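Local coordinates for uncharacterized protein (Bacteroides ovatus CL02T12C04, PDB 6PTM) that probably breaks down carrageenan as an exo-acting hydrolase of glycoside hydrolase family 42, at residues N90-N95 against Y112-P117; F195-N200 against H231-K236; I251-Y256 against C291-W296; W509-D514 against S529-P534. All blocks are in the same frame, centred on the assembly; numbering follows the deposited sequence.

Contact 1: N90-N95 against Y112-P117; sequences NNIDAN and YAKLLP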
# COMPACT_ATOMS: atom_id res chain seq x y z
N ASN A 90 -18.53 -31.62 4.80
CA ASN A 90 -18.44 -32.86 3.98
C ASN A 90 -16.99 -33.19 3.62
O ASN A 90 -16.78 -34.27 3.04
CB ASN A 90 -19.25 -32.77 2.69
CG ASN A 90 -20.73 -32.80 2.96
OD1 ASN A 90 -21.17 -33.36 3.95
ND2 ASN A 90 -21.50 -32.16 2.09
N ASN A 91 -16.02 -32.35 3.96
CA ASN A 91 -14.62 -32.54 3.51
C ASN A 91 -13.69 -32.26 4.70
O ASN A 91 -12.72 -31.51 4.49
CB ASN A 91 -14.34 -31.68 2.28
CG ASN A 91 -15.14 -32.12 1.07
OD1 ASN A 91 -14.68 -32.98 0.32
ND2 ASN A 91 -16.33 -31.58 0.89
N ILE A 92 -14.00 -32.82 5.88
CA ILE A 92 -13.19 -32.57 7.12
C ILE A 92 -11.72 -32.86 6.81
O ILE A 92 -10.81 -32.08 7.29
CB ILE A 92 -13.66 -33.41 8.34
CG1 ILE A 92 -15.14 -33.27 8.71
CG2 ILE A 92 -12.75 -33.11 9.53
CD1 ILE A 92 -15.66 -31.86 8.76
N ASP A 93 -11.47 -33.97 6.12
CA ASP A 93 -10.10 -34.51 5.86
C ASP A 93 -9.31 -33.46 5.09
O ASP A 93 -8.14 -33.17 5.45
CB ASP A 93 -10.18 -35.85 5.12
CG ASP A 93 -10.79 -37.01 5.92
OD1 ASP A 93 -10.93 -36.89 7.17
OD2 ASP A 93 -11.12 -38.04 5.28
N ALA A 94 -9.93 -32.87 4.08
CA ALA A 94 -9.30 -31.80 3.27
C ALA A 94 -8.93 -30.63 4.20
O ALA A 94 -7.81 -30.14 4.07
CB ALA A 94 -10.17 -31.41 2.10
N ASN A 95 -9.77 -30.27 5.18
CA ASN A 95 -9.46 -29.11 6.07
C ASN A 95 -8.42 -29.48 7.11
O ASN A 95 -7.70 -28.54 7.57
CB ASN A 95 -10.72 -28.46 6.66
CG ASN A 95 -11.47 -27.71 5.58
OD1 ASN A 95 -10.85 -27.08 4.73
ND2 ASN A 95 -12.78 -27.83 5.55
N TYR A 112 -9.82 -28.25 14.72
CA TYR A 112 -10.11 -27.02 13.93
C TYR A 112 -10.95 -27.39 12.72
O TYR A 112 -11.89 -26.68 12.43
CB TYR A 112 -8.84 -26.26 13.55
CG TYR A 112 -8.50 -25.26 14.61
CD1 TYR A 112 -7.62 -25.57 15.63
CD2 TYR A 112 -9.16 -24.04 14.65
CE1 TYR A 112 -7.34 -24.66 16.64
CE2 TYR A 112 -8.90 -23.12 15.65
CZ TYR A 112 -7.98 -23.43 16.64
OH TYR A 112 -7.73 -22.53 17.61
N ALA A 113 -10.64 -28.49 12.04
CA ALA A 113 -11.37 -28.93 10.85
C ALA A 113 -12.80 -29.31 11.27
O ALA A 113 -13.77 -28.97 10.54
CB ALA A 113 -10.63 -30.05 10.19
N LYS A 114 -12.96 -29.88 12.46
CA LYS A 114 -14.29 -30.27 12.98
C LYS A 114 -15.11 -29.03 13.34
O LYS A 114 -16.28 -29.04 13.07
CB LYS A 114 -14.15 -31.21 14.18
CG LYS A 114 -13.71 -32.61 13.80
CD LYS A 114 -14.05 -33.60 14.89
CE LYS A 114 -13.82 -35.04 14.50
NZ LYS A 114 -12.38 -35.33 14.53
N LEU A 115 -14.51 -28.01 13.95
CA LEU A 115 -15.28 -26.85 14.48
C LEU A 115 -15.51 -25.79 13.38
O LEU A 115 -16.44 -24.99 13.54
CB LEU A 115 -14.58 -26.28 15.72
CG LEU A 115 -13.27 -25.52 15.51
CD1 LEU A 115 -13.51 -24.09 15.07
CD2 LEU A 115 -12.46 -25.53 16.80
N LEU A 116 -14.78 -25.84 12.25
CA LEU A 116 -14.83 -24.80 11.19
C LEU A 116 -16.25 -24.59 10.66
O LEU A 116 -16.71 -23.44 10.58
CB LEU A 116 -13.83 -25.15 10.08
CG LEU A 116 -13.90 -24.27 8.83
CD1 LEU A 116 -13.59 -22.82 9.18
CD2 LEU A 116 -12.97 -24.77 7.72
N PRO A 117 -17.02 -25.65 10.28
CA PRO A 117 -18.35 -25.44 9.71
C PRO A 117 -19.29 -24.66 10.63
O PRO A 117 -19.91 -23.71 10.18
CB PRO A 117 -18.87 -26.85 9.37
CG PRO A 117 -17.60 -27.68 9.28
CD PRO A 117 -16.67 -27.08 10.33
O HOH W 1 -13.98 -28.82 7.98
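Ile-92 and Asn-95, one turn apart on helix 92-100, straddle Ala-113 of helix 109-139. The methyl of Ala-113 is the meeting point: its CB lies 3.5 Å from the carbonyl O of Ile-92, 3.8 Å from CG2 of the same residue and 3.9 Å from CB of Asn-95. In Ile-92 a chi1 of -55° sets CG1 beside the backbone N and CG2 anti to it, against Ala-113, while CD1 reaches on toward Ala-113 O. Farther along, the amide of Asn-95 crosses Leu-116 at about a right angle, with ND2 3.8 Å from the CD2 methyl.

No direct hydrogen bond joins the two segments; one water does the work instead. It accepts from Asn-95 ND2 at 2.9 Å and donates to Ala-113 O at 2.6 Å. One turn on, where the helix kinks, Pro-117 has no N-H for Ala-113 O, which is consistent with the water taking that place. The amide of Asn-95 is held from two further directions, because ND2 also donates to Asp-88 and OD1 accepts from Asn-98; its rotation is thereby fixed. Side chains of Asn-95 and Leu-116 also rest on helix 69-90. With the kink and its water as local particulars, this is small-residue helix packing, an alanine letting two helices come close in the N-terminal helical region of the chain.

Contact 2: F195-N200 against H231-K236; sequences FMTNAN and HSNFPK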
# COMPACT_ATOMS: atom_id res chain seq x y z
N PHE A 195 -4.28 -11.61 -17.97
CA PHE A 195 -2.98 -12.15 -17.52
C PHE A 195 -2.18 -12.53 -18.75
O PHE A 195 -2.72 -13.19 -19.62
CB PHE A 195 -3.19 -13.39 -16.65
CG PHE A 195 -1.92 -14.11 -16.29
CD1 PHE A 195 -1.45 -15.17 -17.06
CD2 PHE A 195 -1.19 -13.72 -15.19
CE1 PHE A 195 -0.27 -15.82 -16.71
CE2 PHE A 195 -0.03 -14.39 -14.83
CZ PHE A 195 0.44 -15.42 -15.61
N MET A 196 -0.91 -12.15 -18.83
CA MET A 196 -0.02 -12.71 -19.86
C MET A 196 1.39 -12.89 -19.30
O MET A 196 1.67 -12.39 -18.20
CB MET A 196 0.02 -11.82 -21.10
CG MET A 196 0.44 -10.42 -20.82
SD MET A 196 0.24 -9.54 -22.38
CE MET A 196 0.89 -7.96 -21.85
N THR A 197 2.22 -13.61 -20.05
CA THR A 197 3.57 -14.06 -19.65
C THR A 197 4.45 -14.05 -20.90
O THR A 197 3.94 -14.32 -22.03
CB THR A 197 3.49 -15.43 -18.97
OG1 THR A 197 4.83 -15.77 -18.66
CG2 THR A 197 2.86 -16.52 -19.81
N ASN A 198 5.75 -13.78 -20.71
CA ASN A 198 6.69 -13.91 -21.83
C ASN A 198 6.64 -15.34 -22.41
O ASN A 198 7.00 -15.49 -23.55
CB ASN A 198 8.07 -13.43 -21.43
CG ASN A 198 8.08 -11.94 -21.21
OD1 ASN A 198 7.90 -11.18 -22.15
ND2 ASN A 198 8.30 -11.53 -19.99
N ALA A 199 6.21 -16.35 -21.66
CA ALA A 199 6.10 -17.73 -22.22
C ALA A 199 5.06 -17.76 -23.34
O ALA A 199 5.04 -18.73 -24.11
CB ALA A 199 5.78 -18.74 -21.14
N ASN A 200 4.21 -16.73 -23.46
CA ASN A 200 3.18 -16.69 -24.54
C ASN A 200 3.84 -16.26 -25.84
O ASN A 200 3.13 -16.26 -26.88
CB ASN A 200 2.02 -15.73 -24.24
CG ASN A 200 1.22 -16.06 -23.00
OD1 ASN A 200 0.78 -15.14 -22.30
ND2 ASN A 200 1.02 -17.33 -22.72
N HIS A 231 6.53 -12.51 -15.02
CA HIS A 231 7.98 -12.53 -15.35
C HIS A 231 8.68 -13.77 -14.79
O HIS A 231 9.91 -13.83 -14.94
CB HIS A 231 8.64 -11.22 -14.90
CG HIS A 231 8.15 -10.02 -15.65
ND1 HIS A 231 8.55 -9.76 -16.93
CD2 HIS A 231 7.29 -9.04 -15.30
CE1 HIS A 231 7.95 -8.64 -17.35
NE2 HIS A 231 7.18 -8.17 -16.36
N SER A 232 7.98 -14.71 -14.15
CA SER A 232 8.60 -15.93 -13.57
C SER A 232 8.79 -17.02 -14.63
O SER A 232 9.60 -17.89 -14.41
CB SER A 232 7.80 -16.46 -12.43
OG SER A 232 6.52 -16.81 -12.86
N ASN A 233 8.07 -16.93 -15.74
CA ASN A 233 7.98 -18.01 -16.76
C ASN A 233 8.53 -17.44 -18.06
O ASN A 233 7.79 -16.74 -18.77
CB ASN A 233 6.53 -18.53 -16.86
CG ASN A 233 6.41 -19.77 -17.73
OD1 ASN A 233 7.40 -20.25 -18.29
ND2 ASN A 233 5.19 -20.28 -17.89
N PHE A 234 9.79 -17.70 -18.36
CA PHE A 234 10.45 -17.19 -19.58
C PHE A 234 10.49 -18.32 -20.60
O PHE A 234 10.73 -19.47 -20.23
CB PHE A 234 11.79 -16.59 -19.16
CG PHE A 234 12.43 -15.82 -20.27
CD1 PHE A 234 11.98 -14.55 -20.59
CD2 PHE A 234 13.47 -16.37 -21.00
CE1 PHE A 234 12.57 -13.84 -21.62
CE2 PHE A 234 14.03 -15.65 -22.04
CZ PHE A 234 13.60 -14.39 -22.34
N PRO A 235 10.20 -18.09 -21.90
CA PRO A 235 9.98 -19.21 -22.82
C PRO A 235 11.22 -20.11 -23.05
O PRO A 235 12.32 -19.59 -23.23
CB PRO A 235 9.53 -18.54 -24.12
CG PRO A 235 10.10 -17.13 -24.02
CD PRO A 235 10.03 -16.79 -22.54
N LYS A 236 11.02 -21.43 -23.04
CA LYS A 236 12.12 -22.43 -23.13
C LYS A 236 12.90 -22.23 -24.44
O LYS A 236 14.11 -22.40 -24.42
CB LYS A 236 11.58 -23.86 -22.98
CG LYS A 236 11.20 -24.23 -21.56
CD LYS A 236 12.40 -24.40 -20.64
CE LYS A 236 12.07 -24.28 -19.17
NZ LYS A 236 11.03 -25.26 -18.78
O HOH W 2 7.42 -14.03 -18.44
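The end of strand 192-197 and the turn after it meet the loop that follows strand 225-230. These neighbouring parallel strands fit the second and third strands of the (beta/alpha)8 barrel expected for this glycoside hydrolase family, and the contact lies at their C-terminal ends. It is mostly buried and carried by close packing and one shared water, with no clear direct hydrogen bond between the segments. Water 2 lies where the segments face each other: it accepts from Asn-198 N at 2.8 Å and from Asn-198 ND2 at 3.1 Å, and donates to Asn-233 O at 2.8 Å.

Around this water the polar groups look to the second shell for their main partners. Asn-198 ND2 comes within 3.5 Å of His-231 ND1, the amide and imidazole planes standing 46° apart, yet the amide donates to Asn-267 and the imidazole nitrogen is bonded to Tyr-256 OH. Thr-197 OG1, anti to the backbone N (chi1 179°), lies 3.1 Å from Asn-233 O but is not hydrogen-bonded to it; its partner is Asn-230 OD1, which also receives Asn-233 N. Asn-230 therefore braces both sides at once. In the turn 198-200, Asn-200 OD1 accepts Thr-197 N at 3.1 Å from well above its carbonyl plane.

Pro-235 and Phe-234 close in on Asn-198, with Pro-235 CD 3.4 Å from Asn-198 O and Phe-234 CD1 near Asn-198 CB. Ala-199 CB, finally, sits 3.6 Å from each of CG, OD1 and ND2 of Asn-233, meeting that amide as a whole and not at one end.

Contact 3: I251-Y256 against C291-W296; sequences IKYTMY and CNEPHW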
# COMPACT_ATOMS: atom_id res chain seq x y z
N ILE A 251 15.03 -12.68 -8.18
CA ILE A 251 14.32 -13.84 -7.57
C ILE A 251 13.15 -13.33 -6.73
O ILE A 251 13.31 -12.32 -6.03
CB ILE A 251 15.34 -14.67 -6.74
CG1 ILE A 251 16.36 -15.34 -7.68
CG2 ILE A 251 14.64 -15.71 -5.85
CD1 ILE A 251 17.49 -16.07 -6.97
N LYS A 252 11.98 -14.01 -6.77
CA LYS A 252 11.67 -15.15 -7.64
C LYS A 252 10.78 -14.73 -8.82
O LYS A 252 10.48 -15.56 -9.69
CB LYS A 252 10.96 -16.27 -6.85
CG LYS A 252 9.62 -15.87 -6.26
CD LYS A 252 9.12 -16.79 -5.17
CE LYS A 252 8.10 -17.79 -5.66
NZ LYS A 252 7.38 -18.36 -4.50
N TYR A 253 10.35 -13.47 -8.89
CA TYR A 253 9.27 -13.06 -9.82
C TYR A 253 9.82 -12.60 -11.17
O TYR A 253 8.98 -12.58 -12.10
CB TYR A 253 8.34 -12.07 -9.12
CG TYR A 253 7.56 -12.76 -8.04
CD1 TYR A 253 6.71 -13.80 -8.35
CD2 TYR A 253 7.72 -12.42 -6.70
CE1 TYR A 253 6.01 -14.49 -7.37
CE2 TYR A 253 7.02 -13.07 -5.71
CZ TYR A 253 6.17 -14.11 -6.05
OH TYR A 253 5.48 -14.75 -5.09
N THR A 254 11.12 -12.34 -11.33
CA THR A 254 11.72 -12.07 -12.68
C THR A 254 12.86 -13.08 -12.93
O THR A 254 14.02 -12.80 -12.56
CB THR A 254 12.18 -10.61 -12.86
OG1 THR A 254 11.16 -9.70 -12.49
CG2 THR A 254 12.61 -10.32 -14.28
N MET A 255 12.55 -14.23 -13.51
CA MET A 255 13.48 -15.38 -13.54
C MET A 255 14.24 -15.36 -14.88
O MET A 255 14.28 -16.37 -15.61
CB MET A 255 12.72 -16.69 -13.33
CG MET A 255 12.19 -16.85 -11.93
SD MET A 255 13.47 -16.54 -10.70
CE MET A 255 14.61 -17.86 -11.13
N TYR A 256 14.80 -14.21 -15.20
CA TYR A 256 15.63 -13.98 -16.40
C TYR A 256 16.34 -12.64 -16.19
O TYR A 256 16.02 -11.91 -15.26
CB TYR A 256 14.77 -14.06 -17.67
CG TYR A 256 13.71 -13.01 -17.84
CD1 TYR A 256 12.39 -13.23 -17.47
CD2 TYR A 256 14.02 -11.77 -18.37
CE1 TYR A 256 11.41 -12.24 -17.63
CE2 TYR A 256 13.06 -10.77 -18.49
CZ TYR A 256 11.74 -11.01 -18.16
OH TYR A 256 10.80 -10.00 -18.34
N CYS A 291 5.10 -5.83 -12.84
CA CYS A 291 5.71 -7.00 -12.18
C CYS A 291 5.10 -7.18 -10.78
O CYS A 291 4.92 -6.17 -10.05
CB CYS A 291 7.22 -6.84 -12.05
SG CYS A 291 8.09 -8.37 -11.60
N ASN A 292 4.90 -8.44 -10.41
CA ASN A 292 4.57 -8.96 -9.06
C ASN A 292 5.81 -8.94 -8.14
O ASN A 292 6.71 -9.75 -8.36
CB ASN A 292 4.07 -10.40 -9.22
CG ASN A 292 3.55 -11.00 -7.95
OD1 ASN A 292 2.33 -11.01 -7.67
ND2 ASN A 292 4.47 -11.49 -7.16
N GLU A 293 5.80 -8.13 -7.07
CA GLU A 293 6.81 -8.12 -5.97
C GLU A 293 8.21 -8.24 -6.56
O GLU A 293 8.96 -9.18 -6.24
CB GLU A 293 6.58 -9.25 -4.96
CG GLU A 293 5.26 -9.10 -4.21
CD GLU A 293 5.19 -9.91 -2.92
OE1 GLU A 293 5.94 -10.91 -2.82
OE2 GLU A 293 4.41 -9.54 -2.03
N PRO A 294 8.58 -7.35 -7.49
CA PRO A 294 9.94 -7.34 -8.02
C PRO A 294 10.98 -7.01 -6.93
O PRO A 294 10.68 -6.25 -5.98
CB PRO A 294 9.88 -6.22 -9.08
CG PRO A 294 8.87 -5.29 -8.49
CD PRO A 294 7.77 -6.23 -8.02
N HIS A 295 12.15 -7.63 -7.07
CA HIS A 295 13.36 -7.32 -6.28
C HIS A 295 14.52 -8.11 -6.88
O HIS A 295 14.29 -9.22 -7.45
CB HIS A 295 13.16 -7.54 -4.77
CG HIS A 295 12.32 -8.73 -4.38
ND1 HIS A 295 12.86 -9.97 -4.21
CD2 HIS A 295 11.01 -8.84 -4.05
CE1 HIS A 295 11.92 -10.82 -3.86
NE2 HIS A 295 10.77 -10.15 -3.72
N TRP A 296 15.69 -7.47 -6.82
CA TRP A 296 16.99 -7.95 -7.35
C TRP A 296 18.01 -7.92 -6.23
O TRP A 296 19.07 -7.27 -6.39
CB TRP A 296 17.39 -7.10 -8.56
CG TRP A 296 16.57 -7.40 -9.78
CD1 TRP A 296 16.92 -8.24 -10.80
CD2 TRP A 296 15.26 -6.90 -10.11
NE1 TRP A 296 15.94 -8.27 -11.75
CE2 TRP A 296 14.93 -7.44 -11.37
CE3 TRP A 296 14.39 -5.99 -9.51
CZ2 TRP A 296 13.73 -7.16 -12.01
CZ3 TRP A 296 13.20 -5.71 -10.14
CH2 TRP A 296 12.87 -6.29 -11.37
O HOH W 3 10.98 -11.03 -7.12
O HOH W 4 12.05 -9.27 -9.69
O HOH W 5 16.97 -9.82 -13.95
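Tyr-253 is held between Asn-292 and its own neighbour: Asn-292 ND2 stands 3.1 Å above the centre of one ring face, and Lys-252 CG lies over the centre of the opposite face. At the edge, CD2 of Tyr-253 is 3.5 Å from Glu-293 O, and the Glu-293 side chain runs beside the ring in the same direction. The Asn-292 amide stands steeply to the ring (62°) with its NH2 end over the face, so the polarised N-H group can meet the pi cloud; chi1 of -173° carries the amide out to that spot, while OD1 takes a bond from Lys-394.

Waters bridge the polar groups. One lies over the centre of the His-295 ring, accepting from Tyr-253 N and donating to Glu-293 O. A second joins Thr-254 OG1 and His-295 N beside a face of Trp-296. A third, in the indole plane, accepts from Trp-296 NE1 at 2.9 Å and donates to Tyr-256 O.

Asn-Glu at the end of a barrel strand matches the clan GH-A signature, in which relatives carry their acid/base. With Tyr-253 beside Glu-293, a sugar-binding cleft as in relatives is plausible; an ethanediol near Tyr-253, probably from the crystallisation liquor, is only suggestive of a pocket.

Contact 4: W509-D514 against S529-P534; sequences WCRRED and SNNHQP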
# COMPACT_ATOMS: atom_id res chain seq x y z
N TRP A 509 -9.30 -14.86 -2.55
CA TRP A 509 -10.54 -15.67 -2.66
C TRP A 509 -10.18 -16.96 -3.40
O TRP A 509 -10.44 -17.07 -4.61
CB TRP A 509 -11.64 -14.89 -3.34
CG TRP A 509 -13.02 -15.49 -3.25
CD1 TRP A 509 -13.44 -16.73 -3.66
CD2 TRP A 509 -14.19 -14.81 -2.77
NE1 TRP A 509 -14.79 -16.86 -3.46
CE2 TRP A 509 -15.28 -15.69 -2.93
CE3 TRP A 509 -14.41 -13.52 -2.24
CZ2 TRP A 509 -16.58 -15.34 -2.57
CZ3 TRP A 509 -15.70 -13.18 -1.87
CH2 TRP A 509 -16.76 -14.07 -2.04
N CYS A 510 -9.55 -17.86 -2.66
CA CYS A 510 -9.03 -19.14 -3.19
C CYS A 510 -10.16 -20.18 -3.25
O CYS A 510 -9.96 -21.18 -3.94
CB CYS A 510 -7.87 -19.64 -2.35
SG CYS A 510 -6.88 -20.88 -3.22
N ARG A 511 -11.29 -19.95 -2.56
CA ARG A 511 -12.52 -20.79 -2.65
C ARG A 511 -13.01 -20.88 -4.10
O ARG A 511 -13.13 -19.84 -4.77
CB ARG A 511 -13.64 -20.19 -1.81
CG ARG A 511 -13.45 -20.35 -0.31
CD ARG A 511 -14.06 -21.66 0.22
NE ARG A 511 -14.19 -21.59 1.67
CZ ARG A 511 -14.61 -22.58 2.45
NH1 ARG A 511 -14.94 -23.75 1.94
NH2 ARG A 511 -14.76 -22.36 3.75
N ARG A 512 -13.33 -22.09 -4.55
CA ARG A 512 -14.01 -22.30 -5.85
C ARG A 512 -15.51 -22.20 -5.58
O ARG A 512 -15.91 -22.17 -4.36
CB ARG A 512 -13.61 -23.64 -6.50
CG ARG A 512 -12.11 -23.84 -6.74
CD ARG A 512 -11.45 -22.78 -7.63
NE ARG A 512 -11.15 -21.50 -6.95
CZ ARG A 512 -10.77 -20.35 -7.54
NH1 ARG A 512 -10.60 -20.28 -8.85
NH2 ARG A 512 -10.59 -19.26 -6.78
N GLU A 513 -16.33 -22.15 -6.63
CA GLU A 513 -17.80 -22.03 -6.49
C GLU A 513 -18.35 -23.17 -5.62
O GLU A 513 -19.28 -22.91 -4.81
CB GLU A 513 -18.47 -21.99 -7.86
CG GLU A 513 -19.93 -21.53 -7.82
CD GLU A 513 -20.66 -21.57 -9.15
OE1 GLU A 513 -20.00 -21.79 -10.18
OE2 GLU A 513 -21.88 -21.37 -9.15
N ASP A 514 -17.76 -24.37 -5.71
CA ASP A 514 -18.25 -25.59 -4.99
C ASP A 514 -17.82 -25.58 -3.50
O ASP A 514 -18.36 -26.42 -2.71
CB ASP A 514 -17.90 -26.88 -5.75
CG ASP A 514 -16.45 -27.32 -5.74
OD1 ASP A 514 -15.62 -26.68 -5.08
OD2 ASP A 514 -16.15 -28.30 -6.42
N SER A 529 -7.76 -17.97 6.83
CA SER A 529 -7.80 -16.76 5.98
C SER A 529 -9.28 -16.37 5.80
O SER A 529 -10.21 -17.10 6.35
CB SER A 529 -7.09 -17.00 4.64
OG SER A 529 -7.85 -17.84 3.75
N ASN A 530 -9.51 -15.31 5.03
CA ASN A 530 -10.87 -14.77 4.76
C ASN A 530 -11.73 -15.88 4.17
O ASN A 530 -12.95 -15.78 4.36
CB ASN A 530 -10.83 -13.51 3.89
CG ASN A 530 -10.15 -13.70 2.57
OD1 ASN A 530 -8.95 -13.41 2.46
ND2 ASN A 530 -10.88 -14.22 1.59
N ASN A 531 -11.12 -16.88 3.53
CA ASN A 531 -11.85 -18.02 2.90
C ASN A 531 -12.65 -18.80 3.97
O ASN A 531 -13.53 -19.61 3.57
CB ASN A 531 -10.90 -18.91 2.12
CG ASN A 531 -10.28 -18.17 0.96
OD1 ASN A 531 -10.92 -18.04 -0.11
ND2 ASN A 531 -9.03 -17.76 1.13
N HIS A 532 -12.37 -18.56 5.26
CA HIS A 532 -13.08 -19.16 6.42
C HIS A 532 -13.77 -18.11 7.30
O HIS A 532 -14.13 -18.45 8.47
CB HIS A 532 -12.09 -19.99 7.25
CG HIS A 532 -11.53 -21.14 6.49
ND1 HIS A 532 -10.34 -21.76 6.82
CD2 HIS A 532 -12.03 -21.82 5.43
CE1 HIS A 532 -10.13 -22.76 5.98
NE2 HIS A 532 -11.15 -22.82 5.12
N GLN A 533 -13.96 -16.88 6.83
CA GLN A 533 -14.38 -15.76 7.74
C GLN A 533 -15.46 -14.91 7.08
O GLN A 533 -15.19 -13.83 6.53
CB GLN A 533 -13.19 -14.89 8.13
CG GLN A 533 -12.06 -15.64 8.81
CD GLN A 533 -10.80 -14.81 8.85
OE1 GLN A 533 -10.47 -14.10 7.88
NE2 GLN A 533 -10.09 -14.89 9.98
N PRO A 534 -16.74 -15.33 7.20
CA PRO A 534 -17.85 -14.60 6.58
C PRO A 534 -17.93 -13.12 6.98
O PRO A 534 -18.26 -12.35 6.14
CB PRO A 534 -19.11 -15.36 7.05
CG PRO A 534 -18.59 -16.74 7.40
CD PRO A 534 -17.19 -16.52 7.94
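Arg-511 runs past Asn-531 in the opposite direction and can be traced atom by atom. Its CB lies 3.9 Å from Asn-531 OD1, and CG comes closer, 3.4 Å from the same oxygen. A bend at chi2 (-89°) then swings the chain toward the Asn-531 backbone: CD lies 4.0 Å from the carbonyl O of Asn-531, NE donates to it at 2.8 Å and NH2 joins at 3.0 Å. That oxygen lies in the guanidinium plane and takes both donors from one face of its own carbonyl. Beyond, the CD2-NE2 edge of His-532 meets a face of the guanidinium, NH2 being 3.3 Å from CD2, with the planes nearly perpendicular.

The charged tip has further partners: NH2 forms salt bridges with Asp-88 and Glu-120, and NH1 donates to Gly-515 O. Together with the bonds from NE and NH2 to Asn-531, they limit the group's rotation. At the base, Asn-531 OD1 accepts Arg-511 N at 3.1 Å and, weakly, Cys-510 N; its ND2 is steadied by Ser-529 OG at 2.9 Å. A buried arginine closing the loop between strand 503-506 and helix 534-549, and bridging to helices 69-90 and 109-139, is consistent with a tie between the presumed (beta/alpha)8 barrel and the N-terminal helices.

In the fold
From the N terminus the four contacts close in series, and none nests within or crosses another. Contact 1 closes the short connection between helices 92-100 and 109-139. Contact 2 spans the beta-alpha-beta passage from strand 192-197 to the loop after strand 225-230, and contact 3 next brings the loop before helix 261-278 against the end of strand 288-292. Contact 4 closes the loop after strand 503-506. Contacts 2 and 3 touch, with a probable backbone bond from Met-255 N to His-231 O, and share one parallel sheet. Contacts 1 and 4 meet where Leu-116 packs on His-532, joining helical region to barrel. The two pairs remain separate.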